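Local atomic coordinates of putative secreted endoglycosylceramidase (PDB entry 6JYZ), a protein that is an endogalactosylceramidase of glycoside hydrolase family 5 and probably hydrolyses the O-glycosidic bond between sugar and ceramide. Residues A[325-331]-A[355-360]; A[343-348]-A[401-407]; A[78-82]-A[116-120]; A[268-272]-A[294-300]; A[40-44]-A[350-355]. All coordinates share one frame; numbering follows the deposited sequence.

Contact 1 of 5, residues A[325-331]-A[355-360]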
# COMPACT_ATOMS: atom_id res chain seq x y z
N LEU A 325 -5.75 -11.78 -2.49
CA LEU A 325 -4.70 -11.26 -1.62
C LEU A 325 -3.87 -10.26 -2.39
O LEU A 325 -3.38 -10.57 -3.47
CB LEU A 325 -3.82 -12.41 -1.12
CG LEU A 325 -2.59 -12.00 -0.33
CD1 LEU A 325 -2.97 -11.31 0.97
CD2 LEU A 325 -1.77 -13.26 0.03
N TRP A 326 -3.69 -9.07 -1.85
CA TRP A 326 -2.81 -8.05 -2.47
C TRP A 326 -2.14 -7.34 -1.31
O TRP A 326 -2.89 -6.76 -0.50
CB TRP A 326 -3.63 -7.06 -3.30
CG TRP A 326 -2.79 -5.99 -3.92
CD1 TRP A 326 -2.05 -6.11 -5.07
CD2 TRP A 326 -2.53 -4.68 -3.42
NE1 TRP A 326 -1.36 -4.96 -5.30
CE2 TRP A 326 -1.66 -4.04 -4.33
CE3 TRP A 326 -3.01 -3.93 -2.34
CZ2 TRP A 326 -1.22 -2.73 -4.15
CZ3 TRP A 326 -2.60 -2.63 -2.13
CH2 TRP A 326 -1.69 -2.05 -3.03
N THR A 327 -0.83 -7.44 -1.14
CA THR A 327 -0.22 -6.92 0.10
C THR A 327 0.17 -5.46 -0.07
O THR A 327 1.06 -5.12 -0.86
CB THR A 327 0.95 -7.80 0.54
OG1 THR A 327 1.45 -7.20 1.76
CG2 THR A 327 2.09 -7.96 -0.45
N GLY A 328 -0.42 -4.58 0.72
CA GLY A 328 -0.23 -3.15 0.49
C GLY A 328 1.10 -2.63 0.98
O GLY A 328 1.46 -1.50 0.60
N GLU A 329 1.82 -3.38 1.83
CA GLU A 329 3.15 -2.97 2.24
C GLU A 329 3.94 -4.19 2.56
O GLU A 329 3.47 -5.15 3.16
CB GLU A 329 3.20 -2.20 3.56
CG GLU A 329 2.51 -0.87 3.54
CD GLU A 329 2.68 -0.08 4.84
OE1 GLU A 329 3.55 -0.40 5.69
OE2 GLU A 329 1.87 0.84 4.97
N TRP A 330 5.22 -4.10 2.14
CA TRP A 330 6.27 -5.07 2.49
C TRP A 330 7.56 -4.36 2.21
O TRP A 330 7.62 -3.36 1.48
CB TRP A 330 6.11 -6.34 1.66
CG TRP A 330 6.41 -6.17 0.20
CD1 TRP A 330 5.52 -5.77 -0.79
CD2 TRP A 330 7.65 -6.52 -0.46
NE1 TRP A 330 6.14 -5.81 -2.03
CE2 TRP A 330 7.43 -6.27 -1.84
CE3 TRP A 330 8.88 -6.98 -0.00
CZ2 TRP A 330 8.40 -6.57 -2.79
CZ3 TRP A 330 9.84 -7.31 -0.95
CH2 TRP A 330 9.59 -7.10 -2.32
N GLY A 331 8.64 -4.83 2.83
CA GLY A 331 9.93 -4.20 2.52
C GLY A 331 10.96 -4.58 3.56
O GLY A 331 10.63 -5.06 4.64
N ILE A 355 0.37 -13.14 -6.63
CA ILE A 355 -0.20 -11.92 -6.06
C ILE A 355 0.64 -10.72 -6.45
O ILE A 355 1.79 -10.78 -6.86
CB ILE A 355 -0.36 -11.99 -4.51
CG1 ILE A 355 1.00 -11.98 -3.81
CG2 ILE A 355 -1.25 -13.17 -4.14
CD1 ILE A 355 0.88 -11.57 -2.31
N GLY A 356 -0.02 -9.57 -6.26
CA GLY A 356 0.66 -8.29 -6.31
C GLY A 356 0.86 -7.72 -4.89
O GLY A 356 0.47 -8.27 -3.87
N GLY A 357 1.46 -6.55 -4.91
CA GLY A 357 1.63 -5.79 -3.70
C GLY A 357 2.47 -4.55 -3.92
O GLY A 357 2.88 -4.24 -5.05
N ALA A 358 2.71 -3.80 -2.84
CA ALA A 358 3.40 -2.51 -2.93
C ALA A 358 4.51 -2.45 -1.90
O ALA A 358 4.27 -2.55 -0.68
CB ALA A 358 2.41 -1.34 -2.76
N TRP A 359 5.75 -2.22 -2.40
CA TRP A 359 6.91 -2.03 -1.54
C TRP A 359 6.79 -0.75 -0.74
O TRP A 359 6.36 0.28 -1.27
CB TRP A 359 8.12 -1.97 -2.48
CG TRP A 359 9.41 -1.56 -1.86
CD1 TRP A 359 9.94 -0.30 -1.83
CD2 TRP A 359 10.42 -2.44 -1.32
NE1 TRP A 359 11.22 -0.33 -1.28
CE2 TRP A 359 11.54 -1.61 -0.97
CE3 TRP A 359 10.52 -3.82 -1.11
CZ2 TRP A 359 12.74 -2.14 -0.48
CZ3 TRP A 359 11.71 -4.34 -0.61
CH2 TRP A 359 12.80 -3.51 -0.30
N TRP A 360 7.22 -0.81 0.52
CA TRP A 360 7.38 0.41 1.35
C TRP A 360 8.88 0.75 1.27
O TRP A 360 9.65 -0.00 1.89
CB TRP A 360 6.92 0.17 2.80
CG TRP A 360 6.97 1.47 3.55
CD1 TRP A 360 8.05 2.03 4.18
CD2 TRP A 360 5.91 2.45 3.58
NE1 TRP A 360 7.70 3.28 4.65
CE2 TRP A 360 6.42 3.57 4.26
CE3 TRP A 360 4.60 2.47 3.13
CZ2 TRP A 360 5.64 4.72 4.49
CZ3 TRP A 360 3.84 3.61 3.30
CH2 TRP A 360 4.36 4.71 3.98
O HOH W 1 -2.99 -9.74 -6.03
O HOH W 2 5.49 -5.54 -4.85
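W330 and W359 meet edge-to-face: the six-membered ring of W359 turns its edge to the face of that of W330, with CZ3 of W359 3.5 Å from CZ3 of W330 and the planes at 87°. W330 reaches this place because its CG stands between backbone N and carbonyl carbon (chi1 69°). The face of W359 in turn receives G331 CA, 3.9 Å from the six-membered ring centroid. W326 lays its five-membered ring over G357 CA in a CH-pi contact; any side chain on G357 would run into T327 CG2. E329 lies alongside W360, both pointing the same way, with its carboxyl oxygens bonded to Y294 and R83. T327 N bonds to G356 O and A358 N to T327 O (2.9 Å), pairing the backbones in parallel. Past the corner at G328, W360 N donates to W330 O (2.8 Å). These are neighbouring strands of the family 5 barrel, linked by helix 336-353, whose V343 and V347 pack on W330; strand 38-47 flanks 356-359 on its other edge.

Contact 2 of 5, residues A[343-348]-A[401-407]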
# COMPACT_ATOMS: atom_id res chain seq x y z
N VAL A 343 14.54 -10.18 0.12
CA VAL A 343 13.72 -9.53 -0.91
C VAL A 343 13.48 -10.49 -2.07
O VAL A 343 12.36 -10.63 -2.59
CB VAL A 343 14.31 -8.18 -1.34
CG1 VAL A 343 13.44 -7.56 -2.42
CG2 VAL A 343 14.43 -7.28 -0.11
N ARG A 344 14.53 -11.22 -2.50
CA ARG A 344 14.39 -12.20 -3.54
C ARG A 344 13.40 -13.28 -3.17
O ARG A 344 12.57 -13.66 -3.99
CB ARG A 344 15.80 -12.75 -3.84
CG ARG A 344 15.77 -13.83 -4.93
CD ARG A 344 17.22 -14.34 -5.14
NE ARG A 344 17.28 -15.49 -6.01
CZ ARG A 344 18.40 -15.92 -6.62
NH1 ARG A 344 19.54 -15.26 -6.46
NH2 ARG A 344 18.36 -17.00 -7.38
N ARG A 345 13.50 -13.81 -1.95
CA ARG A 345 12.55 -14.80 -1.49
C ARG A 345 11.11 -14.26 -1.52
O ARG A 345 10.17 -14.98 -1.82
CB ARG A 345 12.87 -15.25 -0.04
CG ARG A 345 14.10 -16.18 0.01
CD ARG A 345 14.61 -16.29 1.44
NE ARG A 345 13.64 -16.86 2.35
CZ ARG A 345 13.67 -16.71 3.66
NH1 ARG A 345 14.72 -16.09 4.20
NH2 ARG A 345 12.75 -17.26 4.45
N PHE A 346 10.96 -12.96 -1.14
CA PHE A 346 9.62 -12.37 -1.16
C PHE A 346 9.00 -12.34 -2.57
O PHE A 346 7.89 -12.72 -2.75
CB PHE A 346 9.72 -11.01 -0.50
CG PHE A 346 8.36 -10.45 -0.19
CD1 PHE A 346 7.55 -9.84 -1.16
CD2 PHE A 346 7.85 -10.53 1.12
CE1 PHE A 346 6.29 -9.35 -0.87
CE2 PHE A 346 6.58 -10.02 1.40
CZ PHE A 346 5.81 -9.46 0.41
N VAL A 347 9.82 -11.81 -3.51
CA VAL A 347 9.31 -11.79 -4.89
C VAL A 347 9.00 -13.20 -5.42
O VAL A 347 7.98 -13.42 -6.08
CB VAL A 347 10.28 -10.99 -5.78
CG1 VAL A 347 9.79 -11.05 -7.25
CG2 VAL A 347 10.41 -9.56 -5.30
N ASP A 348 9.89 -14.15 -5.07
CA ASP A 348 9.60 -15.52 -5.47
C ASP A 348 8.27 -15.99 -4.95
O ASP A 348 7.53 -16.66 -5.66
CB ASP A 348 10.67 -16.50 -4.95
CG ASP A 348 12.07 -16.39 -5.55
OD1 ASP A 348 12.31 -15.60 -6.48
OD2 ASP A 348 13.00 -17.06 -4.94
N PHE A 401 18.14 -3.79 -3.77
CA PHE A 401 16.70 -3.98 -3.64
C PHE A 401 16.04 -3.70 -4.99
O PHE A 401 15.14 -4.44 -5.36
CB PHE A 401 16.17 -3.07 -2.53
CG PHE A 401 16.61 -3.46 -1.14
CD1 PHE A 401 16.98 -4.76 -0.79
CD2 PHE A 401 16.62 -2.48 -0.17
CE1 PHE A 401 17.30 -5.08 0.53
CE2 PHE A 401 16.92 -2.81 1.17
CZ PHE A 401 17.29 -4.11 1.49
N ALA A 402 16.42 -2.60 -5.66
CA ALA A 402 15.80 -2.22 -6.92
C ALA A 402 15.85 -3.35 -7.94
O ALA A 402 14.86 -3.52 -8.67
CB ALA A 402 16.36 -0.94 -7.52
N GLU A 403 16.96 -4.11 -7.98
CA GLU A 403 17.00 -5.13 -9.01
C GLU A 403 15.99 -6.21 -8.73
O GLU A 403 15.50 -6.84 -9.67
CB GLU A 403 18.44 -5.63 -9.18
CG GLU A 403 19.04 -6.38 -8.05
CD GLU A 403 20.47 -6.87 -8.36
OE1 GLU A 403 21.01 -6.51 -9.43
OE2 GLU A 403 21.00 -7.63 -7.56
N GLN A 404 15.66 -6.53 -7.47
CA GLN A 404 14.61 -7.48 -7.21
C GLN A 404 13.23 -6.93 -7.57
O GLN A 404 12.38 -7.62 -8.13
CB GLN A 404 14.64 -7.89 -5.73
CG GLN A 404 15.89 -8.65 -5.32
CD GLN A 404 16.03 -9.92 -6.11
OE1 GLN A 404 15.07 -10.65 -6.36
NE2 GLN A 404 17.29 -10.20 -6.43
N LEU A 405 13.01 -5.65 -7.25
CA LEU A 405 11.70 -5.07 -7.48
C LEU A 405 11.38 -4.91 -8.96
O LEU A 405 10.24 -4.88 -9.37
CB LEU A 405 11.59 -3.71 -6.80
CG LEU A 405 11.79 -3.73 -5.27
CD1 LEU A 405 11.59 -2.31 -4.73
CD2 LEU A 405 10.87 -4.72 -4.58
N ALA A 406 12.43 -4.82 -9.80
CA ALA A 406 12.25 -4.65 -11.25
C ALA A 406 12.10 -5.99 -11.99
O ALA A 406 12.03 -5.96 -13.23
CB ALA A 406 13.41 -3.85 -11.82
N ARG A 407 12.09 -7.09 -11.29
CA ARG A 407 12.05 -8.39 -11.97
C ARG A 407 10.89 -8.51 -12.92
O ARG A 407 9.77 -8.02 -12.71
CB ARG A 407 12.06 -9.54 -10.97
CG ARG A 407 13.47 -9.78 -10.42
CD ARG A 407 13.51 -10.63 -9.15
NE ARG A 407 12.82 -11.89 -9.33
CZ ARG A 407 12.62 -12.82 -8.35
NH1 ARG A 407 13.19 -12.64 -7.16
NH2 ARG A 407 11.81 -13.83 -8.59
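R407 comes to D348 and V347 by a bend in its chain at chi3 (54°), which brings the guanidinium against helix 336-353, while Q404, bent at chi2 (-61°), swings its amide oxygen to the same guanidinium. NH2 of R407 makes the short arm of a salt bridge with D348 OD1 (2.8 Å), in the guanidinium plane; NH1 reaches the same oxygen only weakly. Instead NH1 is bonded well by Q404 OE1 (2.9 Å), again in plane and nearly straight, with a further weak, long bond to R344 O (3.4 Å). V347 CG1 sits over the centre of one guanidinium face, 3.5 Å from CZ of R407. One turn earlier, V343 splits its methyls: CG1 touches Q404 CB at 3.5 Å, and CG2 meets F401 CD1 at 3.6 Å, the V343 and F401 side chains crossing at about a right angle. The helix segments run almost parallel, at 9°, with axes 9.6 Å apart. Apolar packing at V343 thus gives way to a charged end at R407, where one carboxylate oxygen carries the charge pairing and Q404 fixes the rotation of the guanidinium; D348 is likely to offset the R407 charge in part.

Contact 3 of 5, residues A[78-82]-A[116-120]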
# COMPACT_ATOMS: atom_id res chain seq x y z
N GLY A 78 9.27 -1.06 -13.99
CA GLY A 78 8.27 -2.07 -14.34
C GLY A 78 6.96 -1.96 -13.54
O GLY A 78 6.05 -2.74 -13.80
N PHE A 79 6.87 -1.00 -12.60
CA PHE A 79 5.69 -1.00 -11.72
C PHE A 79 4.43 -0.63 -12.49
O PHE A 79 4.45 0.24 -13.36
CB PHE A 79 5.92 0.07 -10.66
CG PHE A 79 7.07 -0.14 -9.73
CD1 PHE A 79 7.75 -1.35 -9.67
CD2 PHE A 79 7.44 0.86 -8.85
CE1 PHE A 79 8.79 -1.54 -8.75
CE2 PHE A 79 8.50 0.69 -7.97
CZ PHE A 79 9.15 -0.52 -7.91
N ASP A 80 3.34 -1.31 -12.15
CA ASP A 80 2.05 -1.01 -12.74
C ASP A 80 0.98 -0.63 -11.69
O ASP A 80 -0.18 -0.53 -12.06
CB ASP A 80 1.51 -2.15 -13.61
CG ASP A 80 1.18 -3.38 -12.83
OD1 ASP A 80 1.38 -3.40 -11.59
OD2 ASP A 80 0.66 -4.36 -13.48
N VAL A 81 1.42 -0.34 -10.47
CA VAL A 81 0.48 0.17 -9.46
C VAL A 81 1.29 1.06 -8.53
O VAL A 81 2.48 0.92 -8.33
CB VAL A 81 -0.19 -0.99 -8.67
CG1 VAL A 81 0.77 -1.67 -7.70
CG2 VAL A 81 -1.43 -0.52 -7.93
N VAL A 82 0.55 1.99 -7.94
CA VAL A 82 1.06 2.80 -6.83
C VAL A 82 0.02 2.76 -5.70
O VAL A 82 -1.19 2.81 -5.96
CB VAL A 82 1.29 4.25 -7.27
CG1 VAL A 82 0.07 4.87 -7.87
CG2 VAL A 82 1.72 5.13 -6.12
N ASN A 116 1.59 6.65 -17.38
CA ASN A 116 2.77 5.82 -17.36
C ASN A 116 2.38 4.34 -17.17
O ASN A 116 3.26 3.57 -16.78
CB ASN A 116 3.73 6.33 -16.29
CG ASN A 116 4.39 7.59 -16.76
OD1 ASN A 116 5.32 7.49 -17.58
ND2 ASN A 116 3.92 8.76 -16.34
N GLY A 117 1.13 4.01 -17.37
CA GLY A 117 0.70 2.63 -17.28
C GLY A 117 0.54 2.11 -15.84
O GLY A 117 0.67 0.90 -15.60
N ILE A 118 0.26 3.01 -14.90
CA ILE A 118 0.25 2.65 -13.47
C ILE A 118 -1.14 2.93 -12.96
O ILE A 118 -1.63 4.08 -13.04
CB ILE A 118 1.30 3.48 -12.76
CG1 ILE A 118 2.70 3.17 -13.31
CG2 ILE A 118 1.24 3.24 -11.22
CD1 ILE A 118 3.76 4.09 -12.71
N TYR A 119 -1.77 1.93 -12.36
CA TYR A 119 -3.01 2.05 -11.62
C TYR A 119 -2.75 2.62 -10.22
O TYR A 119 -1.65 2.47 -9.68
CB TYR A 119 -3.63 0.66 -11.41
CG TYR A 119 -4.24 0.02 -12.63
CD1 TYR A 119 -5.56 0.27 -12.94
CD2 TYR A 119 -3.54 -0.91 -13.40
CE1 TYR A 119 -6.19 -0.33 -14.02
CE2 TYR A 119 -4.17 -1.55 -14.46
CZ TYR A 119 -5.47 -1.22 -14.78
OH TYR A 119 -6.07 -1.87 -15.84
N THR A 120 -3.76 3.25 -9.62
CA THR A 120 -3.64 3.82 -8.30
C THR A 120 -4.57 3.19 -7.29
O THR A 120 -5.79 3.10 -7.52
CB THR A 120 -3.94 5.31 -8.35
OG1 THR A 120 -2.98 5.96 -9.19
CG2 THR A 120 -3.83 5.98 -6.99
O HOH W 3 4.05 0.99 -16.00
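Y119 presents the edge of its ring to D80, whose carbonyl O lies near the ring plane, 3.6 Å from CD2 of Y119; the hydroxyl is bonded to P23 O. The same D80 O accepts from Y119 N (2.9 Å), the donor standing 49° out of the carbonyl plane, and V82 N bonds to Y119 O (2.8 Å), so the segments pair in parallel. V81 and Y119 share one face of the sheet; on the other V82 and T120 lie side by side, V82 CG1 3.5 Å from T120 OG1. With CG2 anti to the backbone N and CG1 anti to the carbonyl carbon (chi1 -62°), I118 reaches two ways: CG2 to V82 CG1 at 3.9 Å, CG1 to F79 O at 3.4 Å. A glycine in place of I118 would probably open a gap between V82 and the F79 carbonyl and leave both without their packing partner. Nearby, a water sits 2.8 Å from F79 O and from N116 O. G78 and G117 each end a helix in a Schellman motif. Strands 81-86 and 119-124 are barrel neighbours linked through helix 100-115, whose A113 packs on I118 and T120; strand 38-47 flanks 81-86, with D80 OD1 bonded to R43 N.

Contact 4 of 5, residues A[268-272]-A[294-300]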
# COMPACT_ATOMS: atom_id res chain seq x y z
N TRP A 268 -0.98 -7.38 12.57
CA TRP A 268 -0.45 -8.29 11.53
C TRP A 268 0.92 -7.84 11.11
O TRP A 268 1.80 -8.69 10.82
CB TRP A 268 -1.41 -8.30 10.32
CG TRP A 268 -1.12 -9.43 9.36
CD1 TRP A 268 0.00 -9.61 8.58
CD2 TRP A 268 -1.96 -10.55 9.12
NE1 TRP A 268 -0.11 -10.79 7.87
CE2 TRP A 268 -1.29 -11.39 8.19
CE3 TRP A 268 -3.23 -10.93 9.56
CZ2 TRP A 268 -1.86 -12.58 7.72
CZ3 TRP A 268 -3.80 -12.12 9.10
CH2 TRP A 268 -3.10 -12.94 8.20
N SER A 269 1.18 -6.54 11.06
CA SER A 269 2.48 -6.03 10.65
C SER A 269 3.59 -6.30 11.64
O SER A 269 4.77 -6.03 11.26
CB SER A 269 2.42 -4.53 10.41
OG SER A 269 1.49 -4.29 9.38
N ALA A 270 3.28 -6.73 12.86
CA ALA A 270 4.31 -7.09 13.85
C ALA A 270 4.36 -8.59 14.12
O ALA A 270 5.38 -9.05 14.68
CB ALA A 270 3.98 -6.36 15.14
N PHE A 271 3.36 -9.37 13.75
CA PHE A 271 3.33 -10.78 14.11
C PHE A 271 3.18 -11.68 12.90
O PHE A 271 3.43 -12.91 13.05
CB PHE A 271 2.14 -11.07 15.05
CG PHE A 271 2.33 -10.42 16.40
CD1 PHE A 271 3.20 -11.03 17.32
CD2 PHE A 271 1.88 -9.14 16.67
CE1 PHE A 271 3.42 -10.42 18.56
CE2 PHE A 271 2.16 -8.51 17.89
CZ PHE A 271 2.93 -9.19 18.81
N GLY A 272 2.73 -11.20 11.74
CA GLY A 272 2.56 -12.06 10.59
C GLY A 272 1.23 -12.76 10.55
O GLY A 272 0.98 -13.61 9.68
N TYR A 294 5.34 -8.48 6.69
CA TYR A 294 6.60 -8.03 7.26
C TYR A 294 7.36 -9.15 7.99
O TYR A 294 8.38 -8.84 8.64
CB TYR A 294 6.37 -6.82 8.19
CG TYR A 294 6.21 -5.51 7.43
CD1 TYR A 294 7.19 -5.00 6.58
CD2 TYR A 294 5.07 -4.74 7.55
CE1 TYR A 294 7.09 -3.77 5.96
CE2 TYR A 294 4.93 -3.49 6.95
CZ TYR A 294 5.94 -3.02 6.15
OH TYR A 294 5.92 -1.78 5.54
N SER A 295 6.95 -10.41 7.83
CA SER A 295 7.67 -11.53 8.44
C SER A 295 9.13 -11.54 7.97
O SER A 295 9.43 -11.39 6.79
CB SER A 295 7.01 -12.82 8.19
OG SER A 295 5.68 -12.84 8.74
N GLN A 296 10.01 -11.72 8.94
CA GLN A 296 11.48 -11.75 8.77
C GLN A 296 12.01 -10.41 8.31
O GLN A 296 13.18 -10.31 7.87
CB GLN A 296 11.98 -12.92 7.92
CG GLN A 296 11.54 -14.21 8.54
CD GLN A 296 12.27 -15.40 7.98
OE1 GLN A 296 12.01 -15.92 6.91
NE2 GLN A 296 13.19 -15.90 8.79
N SER A 297 11.24 -9.32 8.45
CA SER A 297 11.70 -7.98 8.25
C SER A 297 11.64 -7.20 9.57
O SER A 297 12.66 -6.83 10.13
CB SER A 297 10.95 -7.22 7.14
OG SER A 297 11.47 -5.95 7.04
N ILE A 298 10.42 -6.96 10.07
CA ILE A 298 10.21 -6.12 11.24
C ILE A 298 9.22 -6.75 12.22
O ILE A 298 8.71 -6.04 13.10
CB ILE A 298 9.82 -4.67 10.86
CG1 ILE A 298 8.53 -4.65 10.04
CG2 ILE A 298 10.99 -3.96 10.15
CD1 ILE A 298 7.96 -3.23 9.89
N ASN A 299 9.00 -8.05 12.16
CA ASN A 299 8.15 -8.69 13.17
C ASN A 299 8.89 -8.77 14.51
O ASN A 299 10.11 -8.69 14.58
CB ASN A 299 7.69 -10.07 12.70
CG ASN A 299 6.51 -10.03 11.77
OD1 ASN A 299 5.99 -8.97 11.43
ND2 ASN A 299 6.13 -11.22 11.36
N VAL A 300 8.14 -9.08 15.57
CA VAL A 300 8.73 -9.30 16.89
C VAL A 300 9.74 -10.45 16.81
O VAL A 300 10.84 -10.32 17.40
CB VAL A 300 7.62 -9.58 17.92
CG1 VAL A 300 8.25 -9.88 19.32
CG2 VAL A 300 6.71 -8.36 18.03
O HOH W 4 4.15 -9.22 9.29
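A270 and V300 join a short helix to a loop at the rim of the barrel in a mixed contact, one backbone bond with side chains packed round it: helix 268-271 follows strand 259-262, and the loop follows strand 287-289. V300 N donates to A270 O (2.9 Å), in the carbonyl plane, and beside this bond F271 CE1 lies 3.9 Å from V300 CG2, the two side chains pointing the same way. Further in, S269 CB meets the Y294 ring at its edge, 3.9 Å from CD2 of Y294, while I298 CD1 covers one face of that ring, over its centre. A water links Y294 N (3.0 Å) to W268 O (2.9 Å). The N299 side chain, its CG anti to the carbonyl carbon (chi1 -82°), is carried against the helix end, CB 3.2 Å from A270 O, though which way round its amide lies is doubtful. An alanine at N299 would lack the amide and is likely to leave a gap between the helix end at A270-G272 and the loop. G272 itself has no space for a side chain, as S295 OG stands close by. Chemically, one firm backbone bond and a water bridge have apolar packing beside them, and S269 OG, bonded to E222, borders the probable active site.

Contact 5 of 5, residues A[40-44]-A[350-355]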
# COMPACT_ATOMS: atom_id res chain seq x y z
N VAL A 40 -4.63 -9.87 -13.49
CA VAL A 40 -3.77 -8.72 -13.38
C VAL A 40 -2.87 -8.84 -12.17
O VAL A 40 -3.40 -8.98 -11.05
CB VAL A 40 -4.61 -7.42 -13.40
CG1 VAL A 40 -3.70 -6.21 -13.15
CG2 VAL A 40 -5.32 -7.27 -14.75
N LEU A 41 -1.57 -8.64 -12.31
CA LEU A 41 -0.67 -8.54 -11.19
C LEU A 41 -0.32 -7.08 -11.03
O LEU A 41 0.28 -6.45 -11.92
CB LEU A 41 0.61 -9.38 -11.44
CG LEU A 41 0.41 -10.91 -11.53
CD1 LEU A 41 1.75 -11.57 -11.76
CD2 LEU A 41 -0.24 -11.46 -10.24
N LEU A 42 -0.66 -6.55 -9.86
CA LEU A 42 -0.44 -5.15 -9.52
C LEU A 42 0.77 -5.08 -8.63
O LEU A 42 0.65 -5.38 -7.40
CB LEU A 42 -1.68 -4.56 -8.82
CG LEU A 42 -2.94 -4.47 -9.69
CD1 LEU A 42 -4.10 -4.06 -8.78
CD2 LEU A 42 -2.71 -3.47 -10.83
N ARG A 43 1.95 -4.73 -9.17
CA ARG A 43 3.18 -4.66 -8.40
C ARG A 43 3.75 -3.28 -8.50
O ARG A 43 3.89 -2.72 -9.62
CB ARG A 43 4.14 -5.71 -8.97
CG ARG A 43 3.54 -7.07 -8.55
CD ARG A 43 4.52 -8.17 -8.84
NE ARG A 43 3.93 -9.46 -8.47
CZ ARG A 43 4.60 -10.54 -8.80
NH1 ARG A 43 5.77 -10.43 -9.42
NH2 ARG A 43 4.05 -11.71 -8.57
N GLY A 44 4.15 -2.71 -7.37
CA GLY A 44 4.65 -1.34 -7.41
C GLY A 44 5.10 -0.89 -6.04
O GLY A 44 5.64 -1.70 -5.27
N MET A 350 5.69 -14.03 -4.10
CA MET A 350 4.62 -13.36 -4.85
C MET A 350 4.28 -14.10 -6.15
O MET A 350 3.15 -14.11 -6.57
CB MET A 350 4.96 -11.90 -5.17
CG MET A 350 5.18 -11.05 -3.87
SD MET A 350 5.76 -9.31 -4.40
CE MET A 350 4.28 -9.05 -4.40
N ASN A 351 5.35 -14.61 -6.78
CA ASN A 351 5.11 -15.37 -8.02
C ASN A 351 4.47 -16.72 -7.76
O ASN A 351 3.47 -17.03 -8.41
CB ASN A 351 6.44 -15.55 -8.74
CG ASN A 351 7.00 -14.30 -9.33
OD1 ASN A 351 6.24 -13.35 -9.59
ND2 ASN A 351 8.31 -14.30 -9.63
N THR A 352 4.94 -17.45 -6.72
CA THR A 352 4.33 -18.74 -6.43
C THR A 352 2.83 -18.62 -6.16
O THR A 352 2.03 -19.47 -6.53
CB THR A 352 5.01 -19.32 -5.18
OG1 THR A 352 6.38 -19.55 -5.50
CG2 THR A 352 4.30 -20.50 -4.50
N HIS A 353 2.43 -17.55 -5.43
CA HIS A 353 1.05 -17.35 -5.06
C HIS A 353 0.26 -16.45 -6.03
O HIS A 353 -0.92 -16.26 -5.88
CB HIS A 353 0.98 -16.79 -3.63
CG HIS A 353 1.53 -17.76 -2.63
ND1 HIS A 353 0.86 -18.94 -2.31
CD2 HIS A 353 2.66 -17.70 -1.91
CE1 HIS A 353 1.62 -19.56 -1.38
NE2 HIS A 353 2.71 -18.86 -1.14
N ARG A 354 0.97 -15.92 -7.04
CA ARG A 354 0.34 -15.07 -8.07
C ARG A 354 -0.39 -13.87 -7.46
O ARG A 354 -1.54 -13.62 -7.77
CB ARG A 354 -0.57 -15.86 -9.01
CG ARG A 354 0.17 -17.05 -9.64
CD ARG A 354 -0.74 -17.81 -10.65
NE ARG A 354 -1.81 -18.37 -9.95
CZ ARG A 354 -1.54 -19.40 -9.09
NH1 ARG A 354 -0.32 -19.88 -8.97
NH2 ARG A 354 -2.45 -19.82 -8.27
N ILE A 355 0.37 -13.14 -6.63
CA ILE A 355 -0.20 -11.92 -6.06
C ILE A 355 0.64 -10.72 -6.45
O ILE A 355 1.79 -10.78 -6.86
CB ILE A 355 -0.36 -11.99 -4.51
CG1 ILE A 355 1.00 -11.98 -3.81
CG2 ILE A 355 -1.25 -13.17 -4.14
CD1 ILE A 355 0.88 -11.57 -2.31
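L41 and I355 mark where the backbones come nearest, their CA atoms 6.2 Å apart, where strand 38-47, broken at L41-L42, passes the end of helix 336-353. That helix closes in a Schellman motif: R354 takes a positive phi (56°), I355 N bonds back to M350 O (2.9 Å) and R354 N to N351 O. The turn leaves I355 O pointing at R43, and the strand residue answers with a straight, extended side chain whose guanidinium reaches two oxygens. Side-on, NE and NH2 both hold I355 O, each at 3.0 Å, NE lying in the carbonyl plane. End-on, NH1 (3.0 Å) and NH2 (2.9 Å) both grip N351 OD1, approaching from the same face of the amide; the two flat groups are 27° apart. M350 CB lies over one guanidinium face, 3.5 Å from NH2 of R43, while L41 CD1 lies over the opposite face, near the rim. The other methyl of L41, CD2, touches R354 O at 3.5 Å. Four bonds therefore fix the rotation of a buried guanidinium, all of them to neutral oxygens, so the interaction tethers the helix end without a carboxylate from either segment. Just beyond, G44 pairs with G357 and W359 of strand 356-359, Y409 of strand 409-414 packs on L41 and R43, and F311 of helix 307-321 touches M350 and I355.

In the fold
Contact 1 lies deepest, its centre about 6 Å from that of the chain, and the others gather round it. Contact 5 shares I355 with it, centres about 9 Å apart, and W326 NE1 bonds to L42 O (2.9 Å). Contact 2 backs it from outside, packing L405 and V343 on W330, centres about 12 Å apart. Contact 3 continues the barrel wall through strand 38-47. Contact 4, about 26 Å from contact 3 between centres, reaches contact 1 through Y294 OH to E329 OE1 and S297 OG to G331 O (2.7 Å). E329 and E222 occupy positions consistent with the paired acids of family 5, so contacts 1 and 4 probably frame the active site.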